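Kappa-carrageenase (Pseudoalteromonas carrageenovora, PDB 5OCQ) cleaves kappa-carrageenan internally through its GH16 catalytic domain, hydrolysing the beta-1,4 linkages between D-galactose 4-sulfate and 3,6-anhydro-D-galactose. Local coordinates at residues Thr37-Val42 / His66-Trp71; Ala80-Tyr85 / Gln246-Ala251; Ala118-Ser123 / Thr230-Leu235; Asp141-Thr146 / Ser154-His159. The protein carries 1 engineered substitution. One frame throughout, in Å; residues are numbered along the deposited sequence.

Contact 1: residues Thr37-Val42 / His66-Trp71. With 9RN (3,6-anhydro-alpha-D-galactopyranose), chain C; 9RN (3,6-anhydro-alpha-D-galactopyranose), chain B; G4S (4-O-sulfo-beta-D-galactopyranose), chain D.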
# COMPACT_ATOMS: atom_id res chain seq x y z
N THR A 37 -11.55 -6.93 0.17
CA THR A 37 -12.09 -5.59 0.26
C THR A 37 -12.90 -5.18 -1.02
O THR A 37 -13.07 -6.01 -1.94
CB THR A 37 -10.95 -4.55 0.52
OG1 THR A 37 -10.08 -4.46 -0.63
CG2 THR A 37 -10.15 -4.86 1.75
N GLU A 38 -13.26 -3.93 -1.14
CA GLU A 38 -13.71 -3.39 -2.38
C GLU A 38 -12.58 -3.55 -3.41
O GLU A 38 -11.41 -3.55 -3.05
CB GLU A 38 -14.12 -1.88 -2.22
CG GLU A 38 -12.98 -0.87 -2.23
CD GLU A 38 -12.08 -0.71 -0.94
OE1 GLU A 38 -12.26 -1.45 0.04
OE2 GLU A 38 -11.14 0.20 -0.95
N ASN A 39 -12.95 -3.69 -4.69
CA ASN A 39 -12.00 -3.93 -5.78
C ASN A 39 -11.63 -2.66 -6.54
O ASN A 39 -12.40 -1.69 -6.62
CB ASN A 39 -12.59 -4.96 -6.75
CG ASN A 39 -12.53 -6.38 -6.21
OD1 ASN A 39 -11.45 -6.85 -5.78
ND2 ASN A 39 -13.65 -7.04 -6.20
N TYR A 40 -10.42 -2.69 -7.04
CA TYR A 40 -9.84 -1.59 -7.85
C TYR A 40 -8.72 -2.14 -8.70
O TYR A 40 -8.41 -3.32 -8.71
CB TYR A 40 -9.36 -0.44 -6.97
CG TYR A 40 -8.60 -0.85 -5.70
CD1 TYR A 40 -7.26 -1.17 -5.70
CD2 TYR A 40 -9.29 -0.98 -4.45
CE1 TYR A 40 -6.61 -1.51 -4.55
CE2 TYR A 40 -8.62 -1.40 -3.33
CZ TYR A 40 -7.26 -1.58 -3.34
OH TYR A 40 -6.46 -2.03 -2.30
N GLY A 41 -8.00 -1.28 -9.44
CA GLY A 41 -6.94 -1.78 -10.37
C GLY A 41 -7.59 -2.67 -11.43
O GLY A 41 -8.76 -2.51 -11.77
N VAL A 42 -6.83 -3.68 -11.86
CA VAL A 42 -7.23 -4.57 -12.91
C VAL A 42 -7.15 -6.03 -12.43
O VAL A 42 -6.95 -6.96 -13.22
CB VAL A 42 -6.36 -4.35 -14.17
CG1 VAL A 42 -6.65 -2.90 -14.69
CG2 VAL A 42 -4.89 -4.63 -13.96
N HIS A 66 -11.65 -13.94 -15.13
CA HIS A 66 -12.95 -13.71 -14.43
C HIS A 66 -13.51 -12.42 -15.01
O HIS A 66 -12.92 -11.86 -15.94
CB HIS A 66 -12.71 -13.72 -12.92
CG HIS A 66 -11.95 -12.53 -12.46
ND1 HIS A 66 -10.60 -12.41 -12.57
CD2 HIS A 66 -12.39 -11.39 -11.84
CE1 HIS A 66 -10.21 -11.26 -12.03
NE2 HIS A 66 -11.27 -10.63 -11.58
N GLN A 67 -14.61 -11.95 -14.50
CA GLN A 67 -15.14 -10.69 -14.84
C GLN A 67 -15.81 -10.04 -13.64
O GLN A 67 -16.14 -10.75 -12.69
CB GLN A 67 -16.19 -10.81 -15.99
CG GLN A 67 -17.47 -11.54 -15.57
CD GLN A 67 -18.28 -12.08 -16.74
OE1 GLN A 67 -17.74 -12.83 -17.52
NE2 GLN A 67 -19.48 -11.54 -16.98
N ARG A 68 -15.88 -8.72 -13.65
CA ARG A 68 -16.60 -7.96 -12.64
C ARG A 68 -16.93 -6.57 -13.20
O ARG A 68 -16.47 -6.20 -14.30
CB ARG A 68 -15.73 -7.89 -11.36
CG ARG A 68 -14.40 -7.08 -11.51
CD ARG A 68 -13.85 -6.60 -10.17
NE ARG A 68 -12.48 -6.06 -10.21
CZ ARG A 68 -12.14 -4.82 -10.49
NH1 ARG A 68 -13.01 -3.95 -10.94
NH2 ARG A 68 -10.88 -4.43 -10.52
N THR A 69 -17.67 -5.78 -12.43
CA THR A 69 -17.90 -4.43 -12.85
C THR A 69 -16.63 -3.58 -12.67
O THR A 69 -15.96 -3.68 -11.65
CB THR A 69 -19.12 -3.88 -12.06
OG1 THR A 69 -20.32 -4.62 -12.49
CG2 THR A 69 -19.36 -2.45 -12.45
N PHE A 70 -16.27 -2.76 -13.66
CA PHE A 70 -14.94 -2.08 -13.71
C PHE A 70 -15.15 -0.56 -13.94
O PHE A 70 -15.95 -0.18 -14.82
CB PHE A 70 -14.14 -2.68 -14.85
CG PHE A 70 -12.80 -2.00 -15.15
CD1 PHE A 70 -11.69 -2.30 -14.42
CD2 PHE A 70 -12.71 -1.14 -16.24
CE1 PHE A 70 -10.47 -1.72 -14.70
CE2 PHE A 70 -11.46 -0.52 -16.56
CZ PHE A 70 -10.36 -0.81 -15.74
N TRP A 71 -14.49 0.27 -13.14
CA TRP A 71 -14.56 1.71 -13.35
C TRP A 71 -13.60 2.14 -14.50
O TRP A 71 -12.37 1.93 -14.40
CB TRP A 71 -14.16 2.48 -12.09
CG TRP A 71 -14.04 3.99 -12.28
CD1 TRP A 71 -12.93 4.70 -12.11
CD2 TRP A 71 -15.09 4.89 -12.63
NE1 TRP A 71 -13.20 6.03 -12.35
CE2 TRP A 71 -14.52 6.19 -12.67
CE3 TRP A 71 -16.46 4.74 -12.88
CZ2 TRP A 71 -15.31 7.34 -12.94
CZ3 TRP A 71 -17.25 5.88 -13.16
CH2 TRP A 71 -16.64 7.16 -13.19
C2 9RN C . -14.92 6.60 -9.23
C4 9RN C . -16.94 6.69 -7.82
C5 9RN C . -16.29 5.72 -6.87
C6 9RN C . -16.36 4.37 -7.54
O4 9RN C . -18.34 6.51 -7.92
O5 9RN C . -14.89 6.17 -6.85
O3 9RN C . -16.45 4.73 -8.95
C3 9RN C . -16.38 6.17 -9.11
O2 9RN C . -14.66 8.02 -9.43
C1 9RN C . -14.14 6.03 -8.07
O1 9RN C . -12.87 6.69 -7.94
C2 9RN B . -6.70 2.12 -5.06
C4 9RN B . -8.11 4.14 -5.38
C5 9RN B . -7.23 4.78 -4.34
C6 9RN B . -7.83 4.19 -3.08
O5 9RN B . -5.86 4.33 -4.56
O3 9RN B . -8.27 2.89 -3.47
C3 9RN B . -8.07 2.72 -4.86
O2 9RN B . -6.48 1.90 -6.51
C1 9RN B . -5.60 2.94 -4.43
O1 9RN B . -4.39 2.76 -5.13
C1 G4S D . -0.87 4.03 -4.86
C2 G4S D . -2.32 3.92 -5.32
C3 G4S D . -3.18 2.98 -4.46
C4 G4S D . -2.39 1.67 -4.26
C5 G4S D . -1.01 1.97 -3.64
C6 G4S D . -0.19 0.79 -3.20
O1 G4S D . -0.10 4.59 -5.96
O2 G4S D . -2.96 5.25 -5.21
O4 G4S D . -2.16 1.17 -5.59
O5 G4S D . -0.25 2.72 -4.63
O6 G4S D . 0.41 0.10 -4.31
S G4S D . -2.82 -0.22 -6.21
O7 G4S D . -3.18 -1.11 -5.08
O8 G4S D . -4.02 0.25 -7.01
O9 G4S D . -1.70 -0.78 -6.99

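Contact 2: residues Ala80-Tyr85 / Gln246-Ala251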
# COMPACT_ATOMS: atom_id res chain seq x y z
N ALA A 80 -20.08 -2.98 -16.89
CA ALA A 80 -20.45 -4.33 -16.36
C ALA A 80 -19.76 -5.46 -17.10
O ALA A 80 -19.41 -5.32 -18.32
CB ALA A 80 -21.91 -4.49 -16.39
N ASN A 81 -19.57 -6.59 -16.44
CA ASN A 81 -19.04 -7.80 -17.09
C ASN A 81 -17.70 -7.59 -17.78
O ASN A 81 -17.51 -8.10 -18.89
CB ASN A 81 -20.10 -8.39 -18.04
CG ASN A 81 -21.38 -8.78 -17.31
OD1 ASN A 81 -21.33 -9.45 -16.29
ND2 ASN A 81 -22.53 -8.34 -17.81
N TYR A 82 -16.84 -6.84 -17.16
CA TYR A 82 -15.51 -6.47 -17.77
C TYR A 82 -14.55 -7.60 -17.51
O TYR A 82 -14.32 -8.05 -16.39
CB TYR A 82 -15.08 -5.19 -17.18
CG TYR A 82 -13.92 -4.50 -17.86
CD1 TYR A 82 -14.14 -3.61 -18.87
CD2 TYR A 82 -12.62 -4.74 -17.46
CE1 TYR A 82 -13.05 -2.95 -19.49
CE2 TYR A 82 -11.54 -4.17 -18.12
CZ TYR A 82 -11.78 -3.29 -19.13
OH TYR A 82 -10.67 -2.63 -19.68
N PRO A 83 -13.91 -8.15 -18.55
CA PRO A 83 -12.99 -9.28 -18.37
C PRO A 83 -11.68 -8.84 -17.76
O PRO A 83 -11.09 -7.80 -18.20
CB PRO A 83 -12.79 -9.89 -19.78
CG PRO A 83 -13.28 -8.84 -20.64
CD PRO A 83 -14.18 -7.85 -19.98
N LEU A 84 -11.25 -9.59 -16.76
CA LEU A 84 -9.96 -9.42 -16.12
C LEU A 84 -9.22 -10.72 -15.99
O LEU A 84 -9.83 -11.78 -16.17
CB LEU A 84 -10.14 -8.72 -14.73
CG LEU A 84 -10.76 -7.31 -14.77
CD1 LEU A 84 -10.90 -6.88 -13.30
CD2 LEU A 84 -9.82 -6.32 -15.40
N TYR A 85 -7.92 -10.64 -15.74
CA TYR A 85 -7.07 -11.80 -15.93
C TYR A 85 -6.31 -12.27 -14.71
O TYR A 85 -5.75 -13.43 -14.74
CB TYR A 85 -6.09 -11.53 -17.12
CG TYR A 85 -6.86 -11.03 -18.34
CD1 TYR A 85 -7.71 -11.86 -19.07
CD2 TYR A 85 -6.74 -9.67 -18.71
CE1 TYR A 85 -8.48 -11.31 -20.13
CE2 TYR A 85 -7.49 -9.16 -19.74
CZ TYR A 85 -8.33 -10.02 -20.46
OH TYR A 85 -9.02 -9.45 -21.54
N GLN A 246 -5.47 5.77 -13.41
CA GLN A 246 -5.72 4.40 -13.01
C GLN A 246 -5.04 3.39 -13.91
O GLN A 246 -4.60 3.72 -15.01
CB GLN A 246 -7.24 4.15 -13.04
CG GLN A 246 -7.80 4.04 -14.46
CD GLN A 246 -9.29 3.71 -14.53
OE1 GLN A 246 -10.17 4.53 -14.25
NE2 GLN A 246 -9.57 2.48 -14.88
N PHE A 247 -5.06 2.11 -13.53
CA PHE A 247 -4.65 0.99 -14.32
C PHE A 247 -5.74 0.53 -15.31
O PHE A 247 -6.95 0.49 -14.94
CB PHE A 247 -4.14 -0.24 -13.51
CG PHE A 247 -2.92 0.01 -12.75
CD1 PHE A 247 -1.73 0.30 -13.40
CD2 PHE A 247 -2.93 -0.03 -11.38
CE1 PHE A 247 -0.56 0.46 -12.70
CE2 PHE A 247 -1.76 0.18 -10.66
CZ PHE A 247 -0.60 0.48 -11.32
N TYR A 248 -5.30 0.01 -16.48
CA TYR A 248 -6.14 -0.70 -17.44
C TYR A 248 -5.36 -1.96 -17.84
O TYR A 248 -4.11 -1.97 -17.65
CB TYR A 248 -6.45 0.17 -18.70
CG TYR A 248 -7.47 1.21 -18.52
CD1 TYR A 248 -7.15 2.43 -17.96
CD2 TYR A 248 -8.77 1.00 -18.95
CE1 TYR A 248 -8.10 3.40 -17.79
CE2 TYR A 248 -9.75 1.96 -18.82
CZ TYR A 248 -9.41 3.19 -18.21
OH TYR A 248 -10.37 4.16 -18.03
N PRO A 249 -6.02 -3.03 -18.28
CA PRO A 249 -5.28 -4.25 -18.63
C PRO A 249 -4.47 -4.03 -19.90
O PRO A 249 -4.92 -3.27 -20.79
CB PRO A 249 -6.35 -5.32 -18.82
CG PRO A 249 -7.65 -4.65 -18.49
CD PRO A 249 -7.48 -3.22 -18.34
N SER A 250 -3.32 -4.62 -19.98
CA SER A 250 -2.62 -4.66 -21.29
C SER A 250 -3.03 -5.93 -22.07
O SER A 250 -3.84 -6.75 -21.62
CB SER A 250 -1.12 -4.62 -21.02
OG SER A 250 -0.65 -5.90 -20.67
N ALA A 251 -2.38 -6.14 -23.22
CA ALA A 251 -2.68 -7.41 -23.94
C ALA A 251 -1.76 -8.55 -23.54
O ALA A 251 -1.91 -9.66 -24.01
CB ALA A 251 -2.68 -7.17 -25.46

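Contact 3: residues Ala118-Ser123 / Thr230-Leu235. With G4S (4-O-sulfo-beta-D-galactopyranose), chain D; 9RN (3,6-anhydro-alpha-D-galactopyranose), chain B.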
# COMPACT_ATOMS: atom_id res chain seq x y z
N ALA A 118 3.06 -4.16 -1.53
CA ALA A 118 2.97 -2.81 -0.94
C ALA A 118 2.49 -2.84 0.47
O ALA A 118 1.72 -3.71 0.92
CB ALA A 118 1.97 -2.07 -1.73
N PHE A 119 2.92 -1.81 1.24
CA PHE A 119 2.50 -1.64 2.64
C PHE A 119 2.14 -0.17 2.72
O PHE A 119 2.95 0.68 2.29
CB PHE A 119 3.67 -2.00 3.60
CG PHE A 119 3.46 -1.70 5.07
CD1 PHE A 119 2.21 -1.96 5.73
CD2 PHE A 119 4.54 -1.31 5.88
CE1 PHE A 119 2.12 -1.75 7.07
CE2 PHE A 119 4.40 -1.05 7.24
CZ PHE A 119 3.19 -1.30 7.87
N TRP A 120 0.90 0.15 3.02
CA TRP A 120 0.32 1.47 2.76
C TRP A 120 -0.92 1.69 3.62
O TRP A 120 -1.32 0.76 4.35
CB TRP A 120 0.03 1.74 1.29
CG TRP A 120 -0.94 0.75 0.66
CD1 TRP A 120 -0.74 -0.59 0.51
CD2 TRP A 120 -2.20 1.05 0.05
NE1 TRP A 120 -1.82 -1.18 -0.17
CE2 TRP A 120 -2.74 -0.20 -0.43
CE3 TRP A 120 -2.97 2.21 -0.12
CZ2 TRP A 120 -3.98 -0.24 -1.10
CZ3 TRP A 120 -4.15 2.16 -0.82
CH2 TRP A 120 -4.65 0.94 -1.26
N MET A 121 -1.42 2.92 3.64
CA MET A 121 -2.64 3.21 4.43
C MET A 121 -3.44 4.25 3.65
O MET A 121 -2.86 5.14 2.98
CB MET A 121 -2.33 3.65 5.87
CG MET A 121 -1.57 4.94 5.95
SD MET A 121 -0.96 5.28 7.64
CE MET A 121 0.55 4.39 7.55
N TYR A 122 -4.79 4.18 3.74
CA TYR A 122 -5.65 5.08 2.93
C TYR A 122 -6.95 5.34 3.59
O TYR A 122 -7.48 4.47 4.28
CB TYR A 122 -5.81 4.58 1.51
CG TYR A 122 -6.67 3.33 1.33
CD1 TYR A 122 -6.30 2.07 1.83
CD2 TYR A 122 -7.90 3.38 0.66
CE1 TYR A 122 -7.09 0.96 1.58
CE2 TYR A 122 -8.71 2.21 0.42
CZ TYR A 122 -8.30 1.02 0.91
OH TYR A 122 -9.09 -0.09 0.64
N SER A 123 -7.57 6.48 3.27
CA SER A 123 -8.88 6.81 3.79
C SER A 123 -9.99 6.61 2.80
O SER A 123 -9.75 6.28 1.67
CB SER A 123 -8.88 8.34 4.22
OG SER A 123 -8.88 9.14 3.04
N THR A 230 -2.79 -1.28 5.35
CA THR A 230 -3.03 -2.28 4.32
C THR A 230 -1.71 -2.94 3.91
O THR A 230 -0.70 -2.26 3.62
CB THR A 230 -3.76 -1.58 3.13
OG1 THR A 230 -4.94 -0.95 3.60
CG2 THR A 230 -4.19 -2.58 2.00
N LEU A 231 -1.79 -4.24 3.66
CA LEU A 231 -0.74 -5.01 2.99
C LEU A 231 -1.38 -5.63 1.75
O LEU A 231 -2.49 -6.20 1.84
CB LEU A 231 -0.22 -6.19 3.88
CG LEU A 231 0.59 -5.73 5.11
CD1 LEU A 231 0.48 -6.78 6.27
CD2 LEU A 231 2.02 -5.44 4.76
N SER A 232 -0.76 -5.51 0.58
CA SER A 232 -1.42 -6.04 -0.62
C SER A 232 -0.38 -6.27 -1.74
O SER A 232 0.72 -5.71 -1.65
CB SER A 232 -2.49 -5.02 -1.08
OG SER A 232 -1.92 -3.78 -1.56
N GLN A 233 -0.77 -7.04 -2.78
CA GLN A 233 0.13 -7.28 -3.93
C GLN A 233 -0.65 -6.85 -5.18
O GLN A 233 -1.73 -7.43 -5.47
CB GLN A 233 0.68 -8.74 -3.97
CG GLN A 233 1.71 -8.88 -5.11
CD GLN A 233 2.50 -10.12 -4.86
OE1 GLN A 233 3.43 -10.12 -4.05
NE2 GLN A 233 2.06 -11.19 -5.42
N GLY A 234 -0.15 -5.84 -5.90
CA GLY A 234 -0.76 -5.40 -7.10
C GLY A 234 -0.04 -5.77 -8.39
O GLY A 234 1.06 -6.25 -8.35
N LEU A 235 -0.77 -5.66 -9.51
CA LEU A 235 -0.21 -5.98 -10.84
C LEU A 235 0.44 -4.69 -11.40
O LEU A 235 0.02 -3.58 -11.15
CB LEU A 235 -1.27 -6.51 -11.77
CG LEU A 235 -1.11 -7.54 -12.85
CD1 LEU A 235 -0.74 -8.93 -12.35
CD2 LEU A 235 -2.41 -7.54 -13.68
C1 G4S D . -0.87 4.03 -4.86
C2 G4S D . -2.32 3.92 -5.32
C3 G4S D . -3.18 2.98 -4.46
C4 G4S D . -2.39 1.67 -4.26
C5 G4S D . -1.01 1.97 -3.64
C6 G4S D . -0.19 0.79 -3.20
O1 G4S D . -0.10 4.59 -5.96
O2 G4S D . -2.96 5.25 -5.21
O4 G4S D . -2.16 1.17 -5.59
O5 G4S D . -0.25 2.72 -4.63
O6 G4S D . 0.41 0.10 -4.31
S G4S D . -2.82 -0.22 -6.21
O7 G4S D . -3.18 -1.11 -5.08
O8 G4S D . -4.02 0.25 -7.01
O9 G4S D . -1.70 -0.78 -6.99
C2 9RN B . -6.70 2.12 -5.06
C4 9RN B . -8.11 4.14 -5.38
C5 9RN B . -7.23 4.78 -4.34
C6 9RN B . -7.83 4.19 -3.08
O5 9RN B . -5.86 4.33 -4.56
O3 9RN B . -8.27 2.89 -3.47
C3 9RN B . -8.07 2.72 -4.86
O2 9RN B . -6.48 1.90 -6.51
C1 9RN B . -5.60 2.94 -4.43
O1 9RN B . -4.39 2.76 -5.13

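Contact 4: residues Asp141-Thr146 / Ser154-His159. Engineered in segment 141-146: D144 (natural residue Glu). With G4S (4-O-sulfo-beta-D-galactopyranose), chain D.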
# COMPACT_ATOMS: atom_id res chain seq x y z
N ASP A 141 2.05 5.72 1.41
CA ASP A 141 2.61 4.45 1.00
C ASP A 141 3.90 4.25 1.78
O ASP A 141 4.91 5.01 1.60
CB ASP A 141 2.89 4.42 -0.48
CG ASP A 141 1.63 4.52 -1.34
OD1 ASP A 141 0.46 4.44 -0.79
OD2 ASP A 141 1.73 4.66 -2.60
N VAL A 142 3.94 3.28 2.68
CA VAL A 142 5.17 2.99 3.44
C VAL A 142 6.24 2.50 2.49
O VAL A 142 7.42 2.91 2.55
CB VAL A 142 4.98 1.98 4.57
CG1 VAL A 142 6.25 1.84 5.47
CG2 VAL A 142 3.77 2.33 5.39
N VAL A 143 5.88 1.56 1.58
CA VAL A 143 6.80 1.05 0.51
C VAL A 143 6.00 0.48 -0.61
O VAL A 143 4.96 -0.20 -0.33
CB VAL A 143 7.84 0.08 0.94
CG1 VAL A 143 7.24 -1.29 1.47
CG2 VAL A 143 8.87 -0.21 -0.13
N ASP A 144 6.36 0.81 -1.87
CA ASP A 144 6.00 -0.04 -3.02
C ASP A 144 7.22 -0.70 -3.59
O ASP A 144 8.18 0.02 -3.97
CB ASP A 144 5.36 0.76 -4.16
CG ASP A 144 3.84 1.07 -3.96
OD1 ASP A 144 2.96 0.19 -4.43
OD2 ASP A 144 3.61 2.23 -3.60
N LEU A 145 7.27 -2.01 -3.57
CA LEU A 145 8.40 -2.76 -4.04
C LEU A 145 8.22 -3.19 -5.49
O LEU A 145 7.10 -3.38 -5.98
CB LEU A 145 8.68 -4.02 -3.20
CG LEU A 145 9.07 -3.88 -1.74
CD1 LEU A 145 9.15 -5.15 -0.95
CD2 LEU A 145 10.47 -3.21 -1.69
N THR A 146 9.34 -3.28 -6.20
CA THR A 146 9.40 -3.91 -7.53
C THR A 146 8.43 -3.40 -8.53
O THR A 146 7.86 -4.20 -9.27
CB THR A 146 9.44 -5.44 -7.44
OG1 THR A 146 8.21 -6.01 -6.87
CG2 THR A 146 10.59 -5.99 -6.63
N SER A 154 13.05 1.35 -4.93
CA SER A 154 11.81 1.43 -4.18
C SER A 154 11.22 2.76 -4.18
O SER A 154 11.91 3.81 -4.48
CB SER A 154 12.03 0.88 -2.78
OG SER A 154 12.96 1.67 -2.07
N ASP A 155 9.91 2.83 -3.94
CA ASP A 155 9.17 4.09 -3.88
C ASP A 155 8.45 4.23 -2.51
O ASP A 155 8.00 3.20 -1.93
CB ASP A 155 8.06 4.28 -4.96
CG ASP A 155 8.62 4.47 -6.40
OD1 ASP A 155 9.60 5.25 -6.47
OD2 ASP A 155 8.02 3.95 -7.41
N HIS A 156 8.45 5.45 -1.96
CA HIS A 156 7.95 5.73 -0.61
C HIS A 156 7.17 7.01 -0.68
O HIS A 156 7.66 8.07 -0.37
CB HIS A 156 9.12 5.81 0.40
CG HIS A 156 10.06 4.63 0.34
ND1 HIS A 156 9.92 3.53 1.13
CD2 HIS A 156 11.11 4.36 -0.48
CE1 HIS A 156 10.86 2.62 0.85
NE2 HIS A 156 11.61 3.11 -0.12
N ASP A 157 5.96 6.90 -1.19
CA ASP A 157 5.20 8.01 -1.74
C ASP A 157 3.97 8.46 -0.95
O ASP A 157 3.46 7.76 -0.05
CB ASP A 157 4.74 7.66 -3.13
CG ASP A 157 5.93 7.54 -4.17
OD1 ASP A 157 6.96 8.24 -3.91
OD2 ASP A 157 5.82 6.73 -5.15
N LEU A 158 3.42 9.63 -1.34
CA LEU A 158 2.21 10.16 -0.79
C LEU A 158 1.22 10.50 -1.86
O LEU A 158 1.63 10.89 -2.94
CB LEU A 158 2.52 11.47 0.04
CG LEU A 158 3.49 11.38 1.19
CD1 LEU A 158 3.80 12.76 1.80
CD2 LEU A 158 2.84 10.54 2.26
N HIS A 159 -0.07 10.31 -1.58
CA HIS A 159 -1.20 10.61 -2.49
C HIS A 159 -2.28 11.31 -1.78
O HIS A 159 -2.54 11.08 -0.58
CB HIS A 159 -1.72 9.35 -3.23
CG HIS A 159 -0.67 8.52 -3.87
ND1 HIS A 159 0.22 7.71 -3.22
CD2 HIS A 159 -0.31 8.48 -5.15
CE1 HIS A 159 0.99 7.08 -4.10
NE2 HIS A 159 0.66 7.52 -5.29
C1 G4S D . -0.87 4.03 -4.86
C2 G4S D . -2.32 3.92 -5.32
C3 G4S D . -3.18 2.98 -4.46
C4 G4S D . -2.39 1.67 -4.26
C5 G4S D . -1.01 1.97 -3.64
C6 G4S D . -0.19 0.79 -3.20
O1 G4S D . -0.10 4.59 -5.96
O2 G4S D . -2.96 5.25 -5.21
O4 G4S D . -2.16 1.17 -5.59
O5 G4S D . -0.25 2.72 -4.63
O6 G4S D . 0.41 0.10 -4.31
S G4S D . -2.82 -0.22 -6.21
O7 G4S D . -3.18 -1.11 -5.08
O8 G4S D . -4.02 0.25 -7.01
O9 G4S D . -1.70 -0.78 -6.99
O HOH W 1 3.47 5.27 -5.55
O HOH W 2 5.23 4.11 -2.61

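Contact 1: residues Thr37-Val42 / His66-Trp71
R68 reaches from strand 56-72 to the loop 37-42, its side chain extended from CG to NE. N39 lies across it: N39 CB sits over one face of the guanidinium, toward the rim, 3.6 Å from R68 NE, and the N39 amide plane is turned only 6° from the guanidinium. At the edge of the same group, R68 NH2 gives a weak, bent hydrogen bond of 3.1 Å to G41 O. The end of R68 is pinned further by S44 OG and W43 O, which accept from NE and NH2, while N39 OD1 accepts from W45 N. In this GH16 jellyroll the loop and the strand both carry platforms for the bound oligosaccharide. Y40 offers a ring face to the chain B anhydrogalactose, with CD1 3.4 Å from sugar C2; W71 does the same for the chain C anhydrogalactose, whose C2 stands 3.5 Å from W71 CE2. With an alanine here the chain C sugar would probably lose the indole face it lies on and be free to shift in the cleft. Beside R68, the edge of the F70 ring points at G41 O, and F70 CE1 lies 4.0 Å from V42 CG1, the two side chains running alongside each other.

Contact 2: residues Ala80-Tyr85 / Gln246-Ala251
Y82 meets the P249 ring with the edge of its own ring, the two side chains coming from opposite directions: CE2 lies 3.9 Å from P249 CG, and the hydroxyl OH comes to 3.5 Å from P249 CD. This is a packing contact on one flank of the GH16 jellyroll, where the short hairpin formed by strands 240-243 and 246-249 lies over strand 77-97. The two strand segments cross at 87°, their axes 8.7 Å apart, and no hydrogen bond joins them; the contact is made by side chains, with P249 sitting among Y82, L84 and Y85. L84 and Y85 each cross the proline at about a right angle. L84 sends CD2 to within 4.1 Å of P249 CG, and the edge of the Y85 ring meets P249 CB through CE2. With CG anti to the backbone N (chi1 -168°), the Y82 ring extends toward the hairpin, where it also stacks with F70 of strand 56-72. V42 touches the proline too, so the loop 37-42 shares in the packing. Y248 joins more lightly, the edge of its ring facing the Y82 hydroxyl, while its own OH is hydrogen-bonded to D72 OD1. Over one face of Y248 lies the amide of Q246, whose NE2 donates a nearly straight bond of 3.3 Å to F247 O from above the carbonyl plane, and another to W71 O.

Contact 3: residues Ala118-Ser123 / Thr230-Leu235
T230 N donates to W120 O in the shortest polar bond of the contact, 2.7 Å long and 148° at the hydrogen. The strands are antiparallel, with A118 and S232 forming a second hydrogen-bonded pair beside that of W120 and T230. F119 and L231 form the non-hydrogen-bonded pair between them, on the sheet face away from W120, where F119 CD1 meets L231 CD2 at 3.6 Å. W120 NE1 in turn donates to S232 OG, at 2.9 Å and 159°, a bond that fixes the turn of an indole sandwiched between protein and substrate. On one face T230 sets its CB 4.0 Å from the centroid of the five-membered ring, a CH-pi contact. On the opposite face lies the sulfated galactose, its C4 3.8 Å from W120 CH2. W120 CG stands between the backbone N and the carbonyl carbon (chi1 59°), which brings the ring over its neighbour strand. A glycine in place of W120 would probably leave S232 OG without its indole donor and strip the sugar of the surface it rests on. Y122 turns its ring edge to T230 OG1, 3.5 Å from Y122 CE1, and its hydroxyl is hydrogen-bonded to E38. Strand 115-122 lies between strand 227-235 and strands 135-141 and 143-144 in the concave sheet of the jellyroll, with F119 and L231 packed against I106 of strand 100-107.

Contact 4: residues Asp141-Thr146 / Ser154-His159
D141 and H159 cross at about a right angle, the carboxylate turned 43° from the imidazole plane. D141 OD2 comes in at the edge of the ring, 2.9 Å from H159 CE1, while the sulfated galactose lies over one face of H159 and its O1 stands 3.1 Å from NE2. D144, an engineered aspartate where the natural enzyme has the glutamate proton donor, takes a hydrogen bond of 2.6 Å from sugar O6 on OD1; the same oxygen is in a salt bridge with R236. Its OD2 accepts from a water that in turn accepts from D157 N, a bridge between the two segments. D141 is an active-site residue of the GH16 jellyroll, two positions after the nucleophile E139 on strand 135-141; just beyond it V142 and V143 both face F119 in a classic beta bulge. The bulge separates D141, whose N bonds D157 O, from the bridge of D144 with D155. H156 fastens the bulge: ND1 donates to V142 O at 2.9 Å, at an N-H...O angle of 156°, and V143 lies alongside the ring with CG2 3.6 Å from H156 CE1. On the far side of the imidazole, H156 NE2 and S154 OG are hydrogen-bonded at 2.8 Å.

In the fold
Contacts 3 and 4 sit near the centre of the molecule, their own centres about 9 Å apart, and are joined where strand 115-122 pairs with strand 143-144. Contacts 1 and 2, with centres about 8 Å apart, lie farther out on one flank of the fold, sharing the neighbouring strands 56-72 and 77-97; contact 1 is about 16 Å from contact 3 and 22 Å from contact 4, centre to centre. Contact 1 closes first along the chain, whereas contact 2 brackets 160 residues, within which contact 3 in turn encloses contact 4. Strand 227-235, next to 77-97, connects the two regions. The groove that holds the oligosaccharide runs from the catalytic residues of contact 4 past W120 to the aromatic platforms of contact 1.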